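Local coordinates for dual specificity protein phosphatase 14 (Homo sapiens, PDB 2WGP), which removes phosphate from tyrosine, serine and threonine residues of proteins and inactivates the MAP kinases ERK, JNK and p38, at residues C121-L125 with A136-V140; M126-C132 with Y160-F165. One frame throughout, in Å; residues are numbered along the deposited sequence.

Contact 1. Residues C121-L125 with A136-V140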
loop_
_atom_site.group_PDB
_atom_site.type_symbol
_atom_site.label_atom_id
_atom_site.label_comp_id
_atom_site.label_asym_id
_atom_site.label_seq_id
_atom_site.Cartn_x
_atom_site.Cartn_y
_atom_site.Cartn_z
ATOM N N CYS A 121 -7.423 28.002 6.965
ATOM C CA CYS A 121 -7.312 29.421 6.577
ATOM C C CYS A 121 -7.106 29.588 5.071
ATOM O O CYS A 121 -7.735 30.458 4.461
ATOM C CB CYS A 121 -6.202 30.133 7.359
ATOM S SG CYS A 121 -6.526 30.294 9.092
ATOM N N ILE A 122 -6.257 28.749 4.474
ATOM C CA ILE A 122 -6.033 28.798 3.024
ATOM C C ILE A 122 -7.338 28.517 2.261
ATOM O O ILE A 122 -7.659 29.202 1.270
ATOM C CB ILE A 122 -4.900 27.818 2.569
ATOM C CG1 ILE A 122 -3.530 28.318 3.048
ATOM C CG2 ILE A 122 -4.883 27.673 1.056
ATOM C CD1 ILE A 122 -2.389 27.232 3.028
ATOM N N ALA A 123 -8.108 27.540 2.749
ATOM C CA ALA A 123 -9.372 27.193 2.102
ATOM C C ALA A 123 -10.353 28.385 2.181
ATOM O O ALA A 123 -11.012 28.720 1.189
ATOM C CB ALA A 123 -9.973 25.929 2.738
ATOM N N TYR A 124 -10.421 29.026 3.347
ATOM C CA TYR A 124 -11.255 30.222 3.558
ATOM C C TYR A 124 -10.893 31.379 2.608
ATOM O O TYR A 124 -11.771 31.983 1.983
ATOM C CB TYR A 124 -11.166 30.704 5.027
ATOM C CG TYR A 124 -11.724 32.085 5.225
ATOM C CD1 TYR A 124 -13.113 32.299 5.285
ATOM C CD2 TYR A 124 -10.875 33.199 5.293
ATOM C CE1 TYR A 124 -13.636 33.564 5.437
ATOM C CE2 TYR A 124 -11.392 34.486 5.417
ATOM C CZ TYR A 124 -12.767 34.664 5.497
ATOM O OH TYR A 124 -13.276 35.923 5.653
ATOM N N LEU A 125 -9.607 31.673 2.501
ATOM C CA LEU A 125 -9.116 32.719 1.592
ATOM C C LEU A 125 -9.509 32.469 0.128
ATOM O O LEU A 125 -9.914 33.394 -0.569
ATOM C CB LEU A 125 -7.599 32.867 1.710
ATOM C CG LEU A 125 -7.021 33.475 2.999
ATOM C CD1 LEU A 125 -5.475 33.488 2.905
ATOM C CD2 LEU A 125 -7.568 34.890 3.270
ATOM N N ALA A 136 -3.163 32.225 -1.907
ATOM C CA ALA A 136 -3.693 31.982 -0.564
ATOM C C ALA A 136 -2.581 31.443 0.361
ATOM O O ALA A 136 -2.424 31.896 1.479
ATOM C CB ALA A 136 -4.908 31.001 -0.628
ATOM N N TYR A 137 -1.803 30.490 -0.148
ATOM C CA TYR A 137 -0.585 30.018 0.524
ATOM C C TYR A 137 0.390 31.153 0.811
ATOM O O TYR A 137 0.808 31.335 1.960
ATOM C CB TYR A 137 0.054 28.886 -0.306
ATOM C CG TYR A 137 1.370 28.381 0.230
ATOM C CD1 TYR A 137 1.441 27.663 1.428
ATOM C CD2 TYR A 137 2.540 28.633 -0.466
ATOM C CE1 TYR A 137 2.691 27.208 1.912
ATOM C CE2 TYR A 137 3.763 28.178 -0.011
ATOM C CZ TYR A 137 3.838 27.471 1.160
ATOM O OH TYR A 137 5.076 27.045 1.583
ATOM N N ASN A 138 0.745 31.918 -0.217
ATOM C CA ASN A 138 1.692 33.030 -0.062
ATOM C C ASN A 138 1.188 34.061 0.946
ATOM O O ASN A 138 1.974 34.576 1.734
ATOM C CB ASN A 138 1.959 33.719 -1.396
ATOM C CG ASN A 138 2.692 32.841 -2.390
ATOM O OD1 ASN A 138 3.400 31.904 -2.030
ATOM N ND2 ASN A 138 2.519 33.156 -3.656
ATOM N N TRP A 139 -0.118 34.323 0.935
ATOM C CA TRP A 139 -0.779 35.231 1.894
ATOM C C TRP A 139 -0.509 34.780 3.354
ATOM O O TRP A 139 0.041 35.527 4.175
ATOM C CB TRP A 139 -2.285 35.228 1.585
ATOM C CG TRP A 139 -3.173 36.171 2.334
ATOM C CD1 TRP A 139 -3.063 36.568 3.629
ATOM C CD2 TRP A 139 -4.381 36.750 1.845
ATOM N NE1 TRP A 139 -4.081 37.401 3.959
ATOM C CE2 TRP A 139 -4.904 37.546 2.877
ATOM C CE3 TRP A 139 -5.040 36.722 0.609
ATOM C CZ2 TRP A 139 -6.073 38.293 2.727
ATOM C CZ3 TRP A 139 -6.198 37.464 0.458
ATOM C CH2 TRP A 139 -6.706 38.234 1.518
ATOM N N VAL A 140 -0.874 33.548 3.662
ATOM C CA VAL A 140 -0.685 33.021 5.017
ATOM C C VAL A 140 0.802 32.895 5.370
ATOM O O VAL A 140 1.217 33.250 6.464
ATOM C CB VAL A 140 -1.369 31.665 5.208
ATOM C CG1 VAL A 140 -1.190 31.188 6.671
ATOM C CG2 VAL A 140 -2.864 31.744 4.856
#
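L125 lays its forked end over one face of the W139 indole. L125 CD2 sits above the six-membered ring of W139, 3.7 Å from its centroid and 8° off the normal, a CH-pi contact. The other branch, L125 CD1, lies over the CG-CD2 bond at the five-membered ring, 3.6 Å from W139 CG. L125 CD1 also lies 3.7 Å from V140 CG2 and thus fills the corner between the two residues. The W139 side chain leaves its helix with CG anti to the backbone N (chi1 -174°), which carries the indole across to L125.

One turn earlier, I122 packs with both of its branches. Its CG2 touches CB of A136 at 3.7 Å. Its CG1 lies 3.9 Å from V140 CG2, and CD1 reaches the edge of the Y137 ring near the ring plane. A136 has only a methyl group, and here the backbones come close: the CA atoms of I122 and A136 are 5.3 Å apart. C121 makes a looser contact with V140.

This is helix-to-helix packing in the catalytic domain of the protein-tyrosine phosphatase fold. Helices 116-129 and 133-143 are consecutive, and the short segments run at 124° to each other. The contact is apolar and largely buried. C121 lies near the catalytic cysteine C110, with about 9 Å between their side chains.

Further out, a hydrogen bond and an edge-to-face neighbour help to hold each aromatic side chain. W139 NE1 is hydrogen-bonded to the backbone O of I29, and H129 meets the indole edge-to-face. Y137 OH is hydrogen-bonded to E187, and its ring packs edge-to-face with W154. L35 of strand 33-36 touches both C121 and V140.

Contact 2. Residues M126-C132 with Y160-F165; sequences MKFHNVC and YERQLF
M126 fits as a knob into a hole formed by Y160, E161, L164 and F165. Its chain bends at chi3 (-74°), which brings CE to the edge of the Y160 ring, 3.9 Å from CD2. M126 SD lies 3.7 Å from CB of E161, whose side chain crosses at about a right angle. M126 CB touches L164 CD1 at 3.7 Å.

K127 is extended, and its CD passes 3.3 Å from Y160 OH. K127 NZ forms salt bridges with D90 and D94, and Y160 OH is hydrogen-bonded to D90.

The contact joins the end of helix 116-129 and the turn after it to the last turns of helix 151-165, within the phosphatase domain. N130 leaves the helix with positive phi, and its OD1 meets the F165 ring edge in plane, 3.5 Å from CE2. F165 CG is anti to the carbonyl carbon, beside the backbone N, which turns the ring toward 126-132. L164 CB lies over one ring face. F165 CZ lies 3.4 Å from V131 O and 3.5 Å from M126 O. Replacing this ring with an alanine would probably open a gap against M126 and the V131 carbonyl.

C132 is the N-cap of helix 133-143, its side chain capping a backbone N of the first turn. Its CB lies 3.4 Å from E161 OE2, which is hydrogen-bonded to L133 N and T169 OG1.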
loop_
_atom_site.group_PDB
_atom_site.type_symbol
_atom_site.label_atom_id
_atom_site.label_comp_id
_atom_site.label_asym_id
_atom_site.label_seq_id
_atom_site.Cartn_x
_atom_site.Cartn_y
_atom_site.Cartn_z
ATOM N N MET A 126 -9.417 31.225 -0.331
ATOM C CA MET A 126 -9.857 30.886 -1.669
ATOM C C MET A 126 -11.358 31.099 -1.858
ATOM O O MET A 126 -11.781 31.699 -2.863
ATOM C CB MET A 126 -9.513 29.446 -2.026
ATOM C CG MET A 126 -8.015 29.192 -2.272
ATOM S SD MET A 126 -7.716 27.638 -3.083
ATOM C CE MET A 126 -8.032 26.469 -1.733
ATOM N N LYS A 127 -12.151 30.626 -0.898
ATOM C CA LYS A 127 -13.599 30.682 -1.022
ATOM C C LYS A 127 -14.159 32.091 -0.888
ATOM O O LYS A 127 -15.046 32.470 -1.652
ATOM C CB LYS A 127 -14.290 29.761 -0.020
ATOM C CG LYS A 127 -15.824 29.660 -0.263
ATOM C CD LYS A 127 -16.514 28.731 0.705
ATOM C CE LYS A 127 -18.015 28.671 0.384
ATOM N NZ LYS A 127 -18.663 27.536 1.065
ATOM N N PHE A 128 -13.659 32.865 0.070
ATOM C CA PHE A 128 -14.265 34.167 0.362
ATOM C C PHE A 128 -13.439 35.395 -0.024
ATOM O O PHE A 128 -13.963 36.503 0.013
ATOM C CB PHE A 128 -14.673 34.229 1.839
ATOM C CG PHE A 128 -15.893 33.427 2.143
ATOM C CD1 PHE A 128 -17.156 33.883 1.741
ATOM C CD2 PHE A 128 -15.794 32.209 2.808
ATOM C CE1 PHE A 128 -18.282 33.147 2.001
ATOM C CE2 PHE A 128 -16.908 31.481 3.081
ATOM C CZ PHE A 128 -18.165 31.946 2.676
ATOM N N HIS A 129 -12.175 35.206 -0.420
ATOM C CA HIS A 129 -11.347 36.307 -0.902
ATOM C C HIS A 129 -10.927 36.182 -2.378
ATOM O O HIS A 129 -10.113 36.953 -2.851
ATOM C CB HIS A 129 -10.163 36.512 0.045
ATOM C CG HIS A 129 -10.576 37.094 1.350
ATOM N ND1 HIS A 129 -10.509 38.446 1.608
ATOM C CD2 HIS A 129 -11.159 36.533 2.435
ATOM C CE1 HIS A 129 -10.993 38.687 2.814
ATOM N NE2 HIS A 129 -11.397 37.544 3.335
ATOM N N ASN A 130 -11.474 35.196 -3.083
ATOM C CA ASN A 130 -11.294 35.047 -4.529
ATOM C C ASN A 130 -9.827 35.018 -4.972
ATOM O O ASN A 130 -9.424 35.643 -5.938
ATOM C CB ASN A 130 -12.072 36.144 -5.271
ATOM C CG ASN A 130 -12.400 35.759 -6.706
ATOM O OD1 ASN A 130 -12.698 34.595 -6.986
ATOM N ND2 ASN A 130 -12.361 36.736 -7.616
ATOM N N VAL A 131 -9.029 34.273 -4.236
ATOM C CA VAL A 131 -7.610 34.201 -4.485
ATOM C C VAL A 131 -7.323 32.716 -4.789
ATOM O O VAL A 131 -7.945 31.842 -4.201
ATOM C CB VAL A 131 -6.909 34.844 -3.242
ATOM C CG1 VAL A 131 -6.694 33.881 -2.114
ATOM C CG2 VAL A 131 -5.696 35.645 -3.622
ATOM N N CYS A 132 -6.440 32.440 -5.754
ATOM C CA CYS A 132 -6.068 31.079 -6.076
ATOM C C CYS A 132 -5.230 30.473 -4.938
ATOM O O CYS A 132 -4.789 31.174 -3.997
ATOM C CB CYS A 132 -5.299 31.023 -7.403
ATOM S SG CYS A 132 -3.637 31.728 -7.362
ATOM N N TYR A 160 -9.988 21.162 -3.870
ATOM C CA TYR A 160 -10.921 22.241 -3.509
ATOM C C TYR A 160 -10.731 23.467 -4.400
ATOM O O TYR A 160 -11.710 24.057 -4.862
ATOM C CB TYR A 160 -10.732 22.629 -2.053
ATOM C CG TYR A 160 -11.781 23.557 -1.468
ATOM C CD1 TYR A 160 -13.146 23.216 -1.488
ATOM C CD2 TYR A 160 -11.404 24.749 -0.839
ATOM C CE1 TYR A 160 -14.097 24.031 -0.908
ATOM C CE2 TYR A 160 -12.352 25.589 -0.284
ATOM C CZ TYR A 160 -13.693 25.219 -0.313
ATOM O OH TYR A 160 -14.593 26.047 0.277
ATOM N N GLU A 161 -9.469 23.816 -4.671
ATOM C CA GLU A 161 -9.167 24.890 -5.624
ATOM C C GLU A 161 -9.790 24.608 -6.993
ATOM O O GLU A 161 -10.396 25.494 -7.600
ATOM C CB GLU A 161 -7.671 25.085 -5.790
ATOM C CG GLU A 161 -7.357 26.332 -6.686
ATOM C CD GLU A 161 -5.914 26.478 -7.105
ATOM O OE1 GLU A 161 -5.171 25.479 -7.113
ATOM O OE2 GLU A 161 -5.515 27.639 -7.429
ATOM N N ARG A 162 -9.642 23.369 -7.472
ATOM C CA ARG A 162 -10.208 22.974 -8.766
ATOM C C ARG A 162 -11.737 23.074 -8.758
ATOM O O ARG A 162 -12.335 23.494 -9.759
ATOM C CB ARG A 162 -9.776 21.555 -9.166
ATOM C CG ARG A 162 -8.283 21.372 -9.523
ATOM C CD ARG A 162 -7.913 19.851 -9.613
ATOM N NE ARG A 162 -8.487 19.245 -10.829
ATOM C CZ ARG A 162 -9.108 18.060 -10.913
ATOM N NH1 ARG A 162 -9.275 17.276 -9.855
ATOM N NH2 ARG A 162 -9.570 17.660 -12.081
ATOM N N GLN A 163 -12.366 22.694 -7.640
ATOM C CA GLN A 163 -13.820 22.825 -7.479
ATOM C C GLN A 163 -14.241 24.319 -7.566
ATOM O O GLN A 163 -15.242 24.671 -8.191
ATOM C CB GLN A 163 -14.286 22.263 -6.130
ATOM C CG GLN A 163 -14.126 20.767 -5.919
ATOM C CD GLN A 163 -14.478 20.358 -4.477
ATOM O OE1 GLN A 163 -15.557 20.698 -4.001
ATOM N NE2 GLN A 163 -13.549 19.692 -3.772
ATOM N N LEU A 164 -13.472 25.187 -6.917
ATOM C CA LEU A 164 -13.802 26.614 -6.887
ATOM C C LEU A 164 -13.528 27.349 -8.219
ATOM O O LEU A 164 -14.350 28.177 -8.668
ATOM C CB LEU A 164 -13.066 27.316 -5.745
ATOM C CG LEU A 164 -13.436 27.012 -4.290
ATOM C CD1 LEU A 164 -12.509 27.768 -3.338
ATOM C CD2 LEU A 164 -14.882 27.373 -3.980
ATOM N N PHE A 165 -12.399 27.054 -8.862
ATOM C CA PHE A 165 -11.954 27.866 -9.987
ATOM C C PHE A 165 -11.861 27.126 -11.312
ATOM O O PHE A 165 -11.653 27.758 -12.367
ATOM C CB PHE A 165 -10.608 28.507 -9.651
ATOM C CG PHE A 165 -10.636 29.349 -8.396
ATOM C CD1 PHE A 165 -9.952 28.964 -7.256
ATOM C CD2 PHE A 165 -11.364 30.526 -8.361
ATOM C CE1 PHE A 165 -9.969 29.759 -6.091
ATOM C CE2 PHE A 165 -11.386 31.326 -7.209
ATOM C CZ PHE A 165 -10.691 30.929 -6.069
#

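How the contacts relate
Of the three helices, 116-129 comes first. It supplies C121-L125 to contact 1, and its end with the following turn supplies M126-C132 to contact 2. The chain then enters helix 133-143, where A136-V140 closes contact 1 as a short loop. Helix 151-165 follows, and Y160-F165 closes the longer loop of contact 2. The segments alternate along the chain, so the loops cross and neither nests in the other. Their centres are 10 Å apart and they touch directly. V131 CG1 packs on A136 CB, and the Y160 ring reaches the backbone O of A123. Together they fasten helices 133-143 and 151-165 to the shared helix 116-129.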